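PDB 1Q5D: P450 epoxidase from Sorangium cellulosum, which belongs to the cytochrome P450 family of haem-containing proteins and holds protoporphyrin IX with its iron in a mainly alpha-helical fold. Local coordinates for residues Val267-Arg272 with Arg296-Leu301; Thr394-Tyr399 with Asn405-Asn410. All blocks are in the same frame, centred on the assembly; numbering follows the deposited sequence.

Contact 1 (Val267-Arg272 with Arg296-Leu301); sequences VLNLLR and RFDNIL
Where the K helix of the cytochrome P450 fold runs out, Phe297 and Asp298 meet Asn269 on the last turns of helix 257-272. The Asn269 amide works with both ends. Its ND2 reaches Asp298 OD2 at 3.3 Å, a weak though nearly straight bond (165°), and donates as well to Phe265 O within its own helix. Its OD1 lies in the plane of the Phe297 ring, 3.4 Å from CE2 at the ring's edge; amide and ring planes stand 81° apart. Asp298 is the first residue to leave helical geometry after helix 287-297, which carries Glu293 and Arg296, the salt-bridged pair of the family's ExxR motif. Its CG stands anti to the backbone N (chi1 -156°), which places OD2 beside the Asn269 amide, while OD1 forms a salt bridge with Arg404. A single water ties three groups: it donates to Asn269 OD1 (2.7 Å) and to Asp298 OD2 (3.1 Å), and accepts from Arg272 NH1 (2.8 Å). It therefore bridges Arg272 NH1 and Asp298 OD2, opposite charges 4.6 Å apart, beyond a salt bridge. Leu268 CD2 lies 3.6 Å over one face of the Arg272 guanidinium, and the water sits in its plane at the edge.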
ATOM      1  N   VAL A 267      -7.197   7.245 -11.802  1.00 28.78           N
ATOM      2  CA  VAL A 267      -8.186   7.360 -12.870  1.00 30.40           C
ATOM      3  C   VAL A 267      -9.417   8.113 -12.382  1.00 31.69           C
ATOM      4  O   VAL A 267      -9.914   9.004 -13.067  1.00 31.46           O
ATOM      5  CB  VAL A 267      -8.607   5.966 -13.420  1.00 30.12           C
ATOM      6  CG1 VAL A 267      -9.869   6.083 -14.271  1.00 30.92           C
ATOM      7  CG2 VAL A 267      -7.455   5.315 -14.235  1.00 30.58           C
ATOM      8  N   LEU A 268      -9.899   7.759 -11.189  1.00 32.95           N
ATOM      9  CA  LEU A 268     -11.049   8.436 -10.592  1.00 32.57           C
ATOM     10  C   LEU A 268     -10.808   9.940 -10.473  1.00 33.39           C
ATOM     11  O   LEU A 268     -11.652  10.756 -10.870  1.00 33.19           O
ATOM     12  CB  LEU A 268     -11.363   7.851  -9.206  1.00 33.10           C
ATOM     13  CG  LEU A 268     -12.475   8.565  -8.434  1.00 34.08           C
ATOM     14  CD1 LEU A 268     -13.712   8.773  -9.323  1.00 35.22           C
ATOM     15  CD2 LEU A 268     -12.852   7.779  -7.178  1.00 34.07           C
ATOM     16  N   ASN A 269      -9.663  10.305  -9.913  1.00 33.08           N
ATOM     17  CA  ASN A 269      -9.360  11.699  -9.669  1.00 33.44           C
ATOM     18  C   ASN A 269      -9.114  12.503 -10.934  1.00 33.81           C
ATOM     19  O   ASN A 269      -9.373  13.696 -10.954  1.00 34.76           O
ATOM     20  CB  ASN A 269      -8.195  11.847  -8.685  1.00 33.27           C
ATOM     21  CG  ASN A 269      -8.651  11.770  -7.248  1.00 33.63           C
ATOM     22  OD1 ASN A 269      -9.159  12.743  -6.687  1.00 34.40           O
ATOM     23  ND2 ASN A 269      -8.464  10.614  -6.639  1.00 33.12           N
ATOM     24  N   LEU A 270      -8.644  11.847 -11.988  1.00 34.74           N
ATOM     25  CA  LEU A 270      -8.441  12.525 -13.268  1.00 36.48           C
ATOM     26  C   LEU A 270      -9.761  12.672 -14.025  1.00 38.09           C
ATOM     27  O   LEU A 270      -9.959  13.652 -14.736  1.00 39.05           O
ATOM     28  CB  LEU A 270      -7.388  11.799 -14.119  1.00 35.46           C
ATOM     29  CG  LEU A 270      -5.962  11.960 -13.599  1.00 35.32           C
ATOM     30  CD1 LEU A 270      -4.956  11.058 -14.358  1.00 35.39           C
ATOM     31  CD2 LEU A 270      -5.509  13.425 -13.621  1.00 35.63           C
ATOM     32  N   LEU A 271     -10.671  11.710 -13.867  1.00 39.24           N
ATOM     33  CA  LEU A 271     -12.031  11.869 -14.391  1.00 39.54           C
ATOM     34  C   LEU A 271     -12.773  12.987 -13.654  1.00 40.79           C
ATOM     35  O   LEU A 271     -13.546  13.727 -14.267  1.00 41.45           O
ATOM     36  CB  LEU A 271     -12.822  10.572 -14.278  1.00 38.38           C
ATOM     37  CG  LEU A 271     -12.318   9.387 -15.101  1.00 37.77           C
ATOM     38  CD1 LEU A 271     -13.150   8.159 -14.818  1.00 36.23           C
ATOM     39  CD2 LEU A 271     -12.322   9.711 -16.596  1.00 36.69           C
ATOM     40  N   ARG A 272     -12.523  13.109 -12.350  1.00 41.53           N
ATOM     41  CA  ARG A 272     -13.154  14.136 -11.510  1.00 43.22           C
ATOM     42  C   ARG A 272     -12.605  15.557 -11.699  1.00 43.52           C
ATOM     43  O   ARG A 272     -13.285  16.527 -11.370  1.00 43.85           O
ATOM     44  CB  ARG A 272     -13.041  13.762 -10.030  1.00 43.70           C
ATOM     45  CG  ARG A 272     -14.165  12.900  -9.521  1.00 45.04           C
ATOM     46  CD  ARG A 272     -13.973  12.461  -8.086  1.00 46.32           C
ATOM     47  NE  ARG A 272     -14.906  11.406  -7.701  1.00 47.25           N
ATOM     48  CZ  ARG A 272     -14.878  10.794  -6.523  1.00 48.11           C
ATOM     49  NH1 ARG A 272     -13.959  11.135  -5.621  1.00 47.92           N
ATOM     50  NH2 ARG A 272     -15.762   9.836  -6.245  1.00 48.62           N
ATOM     51  N   ARG A 296      -1.590  12.285  -2.086  1.00 28.52           N
ATOM     52  CA  ARG A 296      -1.564  13.407  -1.154  1.00 29.27           C
ATOM     53  C   ARG A 296      -3.003  13.912  -0.923  1.00 29.36           C
ATOM     54  O   ARG A 296      -3.448  14.088   0.223  1.00 29.51           O
ATOM     55  CB  ARG A 296      -0.642  14.516  -1.725  1.00 29.32           C
ATOM     56  CG  ARG A 296      -0.192  15.582  -0.715  1.00 30.14           C
ATOM     57  CD  ARG A 296      -1.306  16.578  -0.294  1.00 30.22           C
ATOM     58  NE  ARG A 296      -2.094  17.124  -1.404  1.00 31.45           N
ATOM     59  CZ  ARG A 296      -3.222  17.831  -1.247  1.00 32.21           C
ATOM     60  NH1 ARG A 296      -3.704  18.050  -0.033  1.00 32.33           N
ATOM     61  NH2 ARG A 296      -3.876  18.321  -2.293  1.00 31.89           N
ATOM     62  N   PHE A 297      -3.730  14.127  -2.015  1.00 29.59           N
ATOM     63  CA  PHE A 297      -5.052  14.738  -1.967  1.00 31.06           C
ATOM     64  C   PHE A 297      -6.101  13.729  -1.498  1.00 31.82           C
ATOM     65  O   PHE A 297      -7.010  14.074  -0.723  1.00 31.26           O
ATOM     66  CB  PHE A 297      -5.450  15.242  -3.357  1.00 31.65           C
ATOM     67  CG  PHE A 297      -6.903  15.635  -3.480  1.00 32.57           C
ATOM     68  CD1 PHE A 297      -7.396  16.739  -2.805  1.00 33.15           C
ATOM     69  CD2 PHE A 297      -7.766  14.924  -4.301  1.00 32.16           C
ATOM     70  CE1 PHE A 297      -8.725  17.110  -2.915  1.00 33.40           C
ATOM     71  CE2 PHE A 297      -9.095  15.295  -4.422  1.00 32.99           C
ATOM     72  CZ  PHE A 297      -9.580  16.389  -3.735  1.00 33.83           C
ATOM     73  N   ASP A 298      -5.958  12.490  -1.953  1.00 31.26           N
ATOM     74  CA  ASP A 298      -6.984  11.472  -1.707  1.00 32.35           C
ATOM     75  C   ASP A 298      -6.355  10.161  -1.283  1.00 31.01           C
ATOM     76  O   ASP A 298      -6.454   9.152  -1.991  1.00 32.74           O
ATOM     77  CB  ASP A 298      -7.801  11.277  -2.978  1.00 33.77           C
ATOM     78  CG  ASP A 298      -9.190  10.724  -2.711  1.00 36.24           C
ATOM     79  OD1 ASP A 298      -9.617  10.608  -1.538  1.00 37.45           O
ATOM     80  OD2 ASP A 298      -9.920  10.387  -3.658  1.00 37.83           O
ATOM     81  N   ASN A 299      -5.696  10.180  -0.134  1.00 29.49           N
ATOM     82  CA  ASN A 299      -4.905   9.052   0.287  1.00 29.22           C
ATOM     83  C   ASN A 299      -5.767   7.806   0.416  1.00 29.02           C
ATOM     84  O   ASN A 299      -6.889   7.869   0.957  1.00 28.87           O
ATOM     85  CB  ASN A 299      -4.239   9.334   1.627  1.00 28.41           C
ATOM     86  CG  ASN A 299      -3.226   8.282   1.982  1.00 28.20           C
ATOM     87  OD1 ASN A 299      -3.486   7.399   2.822  1.00 26.34           O
ATOM     88  ND2 ASN A 299      -2.050   8.354   1.336  1.00 28.10           N
ATOM     89  N   ILE A 300      -5.233   6.690  -0.074  1.00 27.91           N
ATOM     90  CA  ILE A 300      -5.960   5.415  -0.109  1.00 26.99           C
ATOM     91  C   ILE A 300      -6.133   4.725   1.242  1.00 25.95           C
ATOM     92  O   ILE A 300      -6.905   3.743   1.348  1.00 26.01           O
ATOM     93  CB  ILE A 300      -5.249   4.405  -1.057  1.00 27.11           C
ATOM     94  CG1 ILE A 300      -3.845   4.088  -0.523  1.00 27.89           C
ATOM     95  CG2 ILE A 300      -5.289   4.893  -2.514  1.00 26.27           C
ATOM     96  CD1 ILE A 300      -3.116   2.893  -1.196  1.00 28.41           C
ATOM     97  N   LEU A 301      -5.406   5.176   2.253  1.00 26.05           N
ATOM     98  CA  LEU A 301      -5.484   4.550   3.571  1.00 26.21           C
ATOM     99  C   LEU A 301      -6.743   5.009   4.301  1.00 27.41           C
ATOM    100  O   LEU A 301      -7.044   6.202   4.329  1.00 26.86           O
ATOM    101  CB  LEU A 301      -4.265   4.875   4.427  1.00 26.12           C
ATOM    102  CG  LEU A 301      -2.946   4.263   3.938  1.00 27.84           C
ATOM    103  CD1 LEU A 301      -1.752   4.633   4.828  1.00 27.08           C
ATOM    104  CD2 LEU A 301      -3.138   2.737   3.878  1.00 28.12           C
TER
HETATM  105  O   HOH W   1     -11.493  12.509  -5.363  1.00 43.20           O

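Contact 2 (Thr394-Tyr399 with Asn405-Asn410); sequences TPVFGY and NIESLN
Val396 meets Ser408 as a hydrogen-bonded antiparallel pair and Phe397 meets Ile406 as a non-hydrogen-bonded one; between them Glu407 is the extra residue of a classic beta bulge, facing Val396 together with Ser408. Three backbone bonds stitch the hairpin: Val396 N to Ser408 O at 3.1 Å, Glu407 N to Val396 O at 2.7 Å, and Gly398 N to Asn405 O at 2.9 Å. The close-packed side is apolar. Phe397 and Ile406 lie alongside each other and point the same way. Next to them, Pro395 CB rests on Leu409 CD1 (4.1 Å) and on Ile406 CG2. The other face, which carries Val396 and Ser408, is the more solvent-exposed one, and its side-chain contacts are few and set polar atoms against apolar ones. There Glu407, its chain extended beyond CG, crosses Val396 so that OE2 comes within 3.4 Å of CG1, and OE1 approaches CA of Gly398, which has no side chain to intervene. Ser408 OG sits 3.5 Å from Val396 CB. Toward the turn, Asn405 folds its amide back with CG between the backbone N and carbonyl carbon (chi1 58°); OD1 accepts from His400 N, while ND2 shares a water with Tyr399 N. On the buried side, helix 257-272 touches Pro395 through Leu268 and Arg272, Ile406 through Phe265, and Asn405 through Tyr261. Strand 143-144 pairs antiparallel with strand 406-412; Asp144 OD2 accepts from Leu409 N, and the Asp144 side chain touches Ser408.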
ATOM      1  N   THR A 394     -21.240   6.496  -9.986  1.00 51.02           N
ATOM      2  CA  THR A 394     -20.444   6.567  -8.763  1.00 48.64           C
ATOM      3  C   THR A 394     -19.723   5.260  -8.450  1.00 45.96           C
ATOM      4  O   THR A 394     -20.325   4.180  -8.470  1.00 45.97           O
ATOM      5  CB  THR A 394     -21.330   6.975  -7.565  1.00 49.20           C
ATOM      6  OG1 THR A 394     -22.431   7.770  -8.027  1.00 49.99           O
ATOM      7  CG2 THR A 394     -20.578   7.928  -6.649  1.00 49.40           C
ATOM      8  N   PRO A 395     -18.431   5.356  -8.160  1.00 43.23           N
ATOM      9  CA  PRO A 395     -17.659   4.182  -7.748  1.00 40.99           C
ATOM     10  C   PRO A 395     -18.224   3.580  -6.469  1.00 37.73           C
ATOM     11  O   PRO A 395     -18.770   4.289  -5.629  1.00 36.66           O
ATOM     12  CB  PRO A 395     -16.257   4.745  -7.488  1.00 41.44           C
ATOM     13  CG  PRO A 395     -16.446   6.219  -7.332  1.00 42.46           C
ATOM     14  CD  PRO A 395     -17.613   6.581  -8.205  1.00 43.05           C
ATOM     15  N   VAL A 396     -18.098   2.271  -6.333  1.00 35.41           N
ATOM     16  CA  VAL A 396     -18.527   1.591  -5.111  1.00 33.80           C
ATOM     17  C   VAL A 396     -17.322   1.328  -4.190  1.00 32.06           C
ATOM     18  O   VAL A 396     -16.285   0.825  -4.641  1.00 31.40           O
ATOM     19  CB  VAL A 396     -19.262   0.267  -5.463  1.00 34.45           C
ATOM     20  CG1 VAL A 396     -19.615  -0.543  -4.204  1.00 33.74           C
ATOM     21  CG2 VAL A 396     -20.515   0.568  -6.311  1.00 35.15           C
ATOM     22  N   PHE A 397     -17.464   1.673  -2.909  1.00 31.18           N
ATOM     23  CA  PHE A 397     -16.397   1.488  -1.926  1.00 30.77           C
ATOM     24  C   PHE A 397     -16.772   0.360  -0.959  1.00 30.71           C
ATOM     25  O   PHE A 397     -17.964   0.062  -0.787  1.00 30.22           O
ATOM     26  CB  PHE A 397     -16.141   2.794  -1.161  1.00 31.01           C
ATOM     27  CG  PHE A 397     -15.421   3.853  -1.978  1.00 32.02           C
ATOM     28  CD1 PHE A 397     -14.040   3.956  -1.939  1.00 32.19           C
ATOM     29  CD2 PHE A 397     -16.125   4.723  -2.786  1.00 33.24           C
ATOM     30  CE1 PHE A 397     -13.369   4.913  -2.704  1.00 32.57           C
ATOM     31  CE2 PHE A 397     -15.466   5.686  -3.549  1.00 33.98           C
ATOM     32  CZ  PHE A 397     -14.090   5.782  -3.505  1.00 33.40           C
ATOM     33  N   GLY A 398     -15.773  -0.254  -0.322  1.00 28.45           N
ATOM     34  CA  GLY A 398     -16.025  -1.324   0.636  1.00 28.15           C
ATOM     35  C   GLY A 398     -15.570  -1.001   2.043  1.00 28.25           C
ATOM     36  O   GLY A 398     -15.494   0.174   2.417  1.00 28.97           O
ATOM     37  N   TYR A 399     -15.239  -2.037   2.810  1.00 28.03           N
ATOM     38  CA  TYR A 399     -14.885  -1.902   4.226  1.00 29.19           C
ATOM     39  C   TYR A 399     -13.580  -2.626   4.580  1.00 28.79           C
ATOM     40  O   TYR A 399     -13.452  -3.198   5.670  1.00 29.38           O
ATOM     41  CB  TYR A 399     -16.014  -2.460   5.110  1.00 30.26           C
ATOM     42  CG  TYR A 399     -17.333  -1.755   4.949  1.00 32.09           C
ATOM     43  CD1 TYR A 399     -18.368  -2.324   4.204  1.00 33.52           C
ATOM     44  CD2 TYR A 399     -17.551  -0.526   5.535  1.00 33.09           C
ATOM     45  CE1 TYR A 399     -19.577  -1.670   4.050  1.00 34.57           C
ATOM     46  CE2 TYR A 399     -18.755   0.135   5.384  1.00 34.31           C
ATOM     47  CZ  TYR A 399     -19.760  -0.443   4.657  1.00 35.70           C
ATOM     48  OH  TYR A 399     -20.948   0.235   4.526  1.00 37.50           O
ATOM     49  N   ASN A 405     -11.096   0.993   0.037  1.00 28.74           N
ATOM     50  CA  ASN A 405     -11.031   0.135  -1.140  1.00 29.14           C
ATOM     51  C   ASN A 405     -12.167   0.388  -2.129  1.00 30.34           C
ATOM     52  O   ASN A 405     -13.348   0.316  -1.768  1.00 30.35           O
ATOM     53  CB  ASN A 405     -10.996  -1.355  -0.729  1.00 29.02           C
ATOM     54  CG  ASN A 405     -12.213  -1.776   0.112  1.00 29.35           C
ATOM     55  OD1 ASN A 405     -12.614  -1.078   1.045  1.00 26.11           O
ATOM     56  ND2 ASN A 405     -12.793  -2.950  -0.221  1.00 29.70           N
ATOM     57  N   ILE A 406     -11.812   0.703  -3.370  1.00 30.68           N
ATOM     58  CA  ILE A 406     -12.809   0.818  -4.426  1.00 31.43           C
ATOM     59  C   ILE A 406     -13.083  -0.564  -4.995  1.00 32.42           C
ATOM     60  O   ILE A 406     -12.163  -1.248  -5.468  1.00 31.90           O
ATOM     61  CB  ILE A 406     -12.325   1.747  -5.560  1.00 32.20           C
ATOM     62  CG1 ILE A 406     -12.073   3.155  -5.032  1.00 32.37           C
ATOM     63  CG2 ILE A 406     -13.382   1.803  -6.657  1.00 32.05           C
ATOM     64  CD1 ILE A 406     -11.447   4.120  -6.077  1.00 32.99           C
ATOM     65  N   GLU A 407     -14.343  -0.979  -4.942  1.00 33.41           N
ATOM     66  CA  GLU A 407     -14.734  -2.289  -5.424  1.00 36.26           C
ATOM     67  C   GLU A 407     -15.013  -2.289  -6.926  1.00 36.38           C
ATOM     68  O   GLU A 407     -14.763  -3.283  -7.607  1.00 36.99           O
ATOM     69  CB  GLU A 407     -15.953  -2.797  -4.639  1.00 37.65           C
ATOM     70  CG  GLU A 407     -15.636  -3.043  -3.174  1.00 38.88           C
ATOM     71  CD  GLU A 407     -16.843  -3.493  -2.364  1.00 39.85           C
ATOM     72  OE1 GLU A 407     -16.632  -4.148  -1.333  1.00 41.20           O
ATOM     73  OE2 GLU A 407     -17.986  -3.197  -2.746  1.00 40.12           O
ATOM     74  N   SER A 408     -15.537  -1.178  -7.429  1.00 36.33           N
ATOM     75  CA  SER A 408     -15.819  -1.027  -8.852  1.00 36.33           C
ATOM     76  C   SER A 408     -15.716   0.440  -9.266  1.00 36.35           C
ATOM     77  O   SER A 408     -16.102   1.343  -8.526  1.00 35.69           O
ATOM     78  CB  SER A 408     -17.198  -1.608  -9.208  1.00 37.54           C
ATOM     79  OG  SER A 408     -18.232  -0.903  -8.550  1.00 38.78           O
ATOM     80  N   LEU A 409     -15.160   0.662 -10.454  1.00 36.17           N
ATOM     81  CA  LEU A 409     -15.029   1.980 -11.043  1.00 36.13           C
ATOM     82  C   LEU A 409     -15.433   1.840 -12.503  1.00 37.12           C
ATOM     83  O   LEU A 409     -14.610   1.531 -13.371  1.00 36.26           O
ATOM     84  CB  LEU A 409     -13.576   2.465 -10.924  1.00 36.09           C
ATOM     85  CG  LEU A 409     -13.251   3.852 -11.484  1.00 36.14           C
ATOM     86  CD1 LEU A 409     -14.265   4.870 -11.016  1.00 36.64           C
ATOM     87  CD2 LEU A 409     -11.820   4.288 -11.110  1.00 35.94           C
ATOM     88  N   ASN A 410     -16.718   2.028 -12.766  1.00 39.26           N
ATOM     89  CA  ASN A 410     -17.270   1.749 -14.082  1.00 41.20           C
ATOM     90  C   ASN A 410     -17.205   2.966 -14.987  1.00 41.46           C
ATOM     91  O   ASN A 410     -17.635   4.059 -14.614  1.00 41.84           O
ATOM     92  CB  ASN A 410     -18.703   1.224 -13.968  1.00 41.84           C
ATOM     93  CG  ASN A 410     -18.751  -0.252 -13.608  1.00 42.84           C
ATOM     94  OD1 ASN A 410     -19.148  -0.619 -12.501  1.00 43.64           O
ATOM     95  ND2 ASN A 410     -18.333  -1.105 -14.537  1.00 42.74           N
TER
HETATM   96  O   HOH W   2     -14.735  -4.662   1.610  1.00 39.19           O

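From the N terminus, the chain leaves helix 257-272, runs through helix 274-282 and most of helix 287-297, and contact 1 closes this mostly helical loop of 23 residues. Contact 2 opens much later and closes a five-residue turn without helix or strand; the two follow in series, neither enclosing nor crossing the other, with centres about 12 Å apart. They share helix 257-272, whose Leu268 also packs on Ile406 and Leu409. The hairpin turn reaches back to contact 1 through Arg404, which also donates to Asn299 O, and Arg302, just past contact 1, bonds to Gly398 O. Together they tie the two helix ends to the C-terminal hairpin.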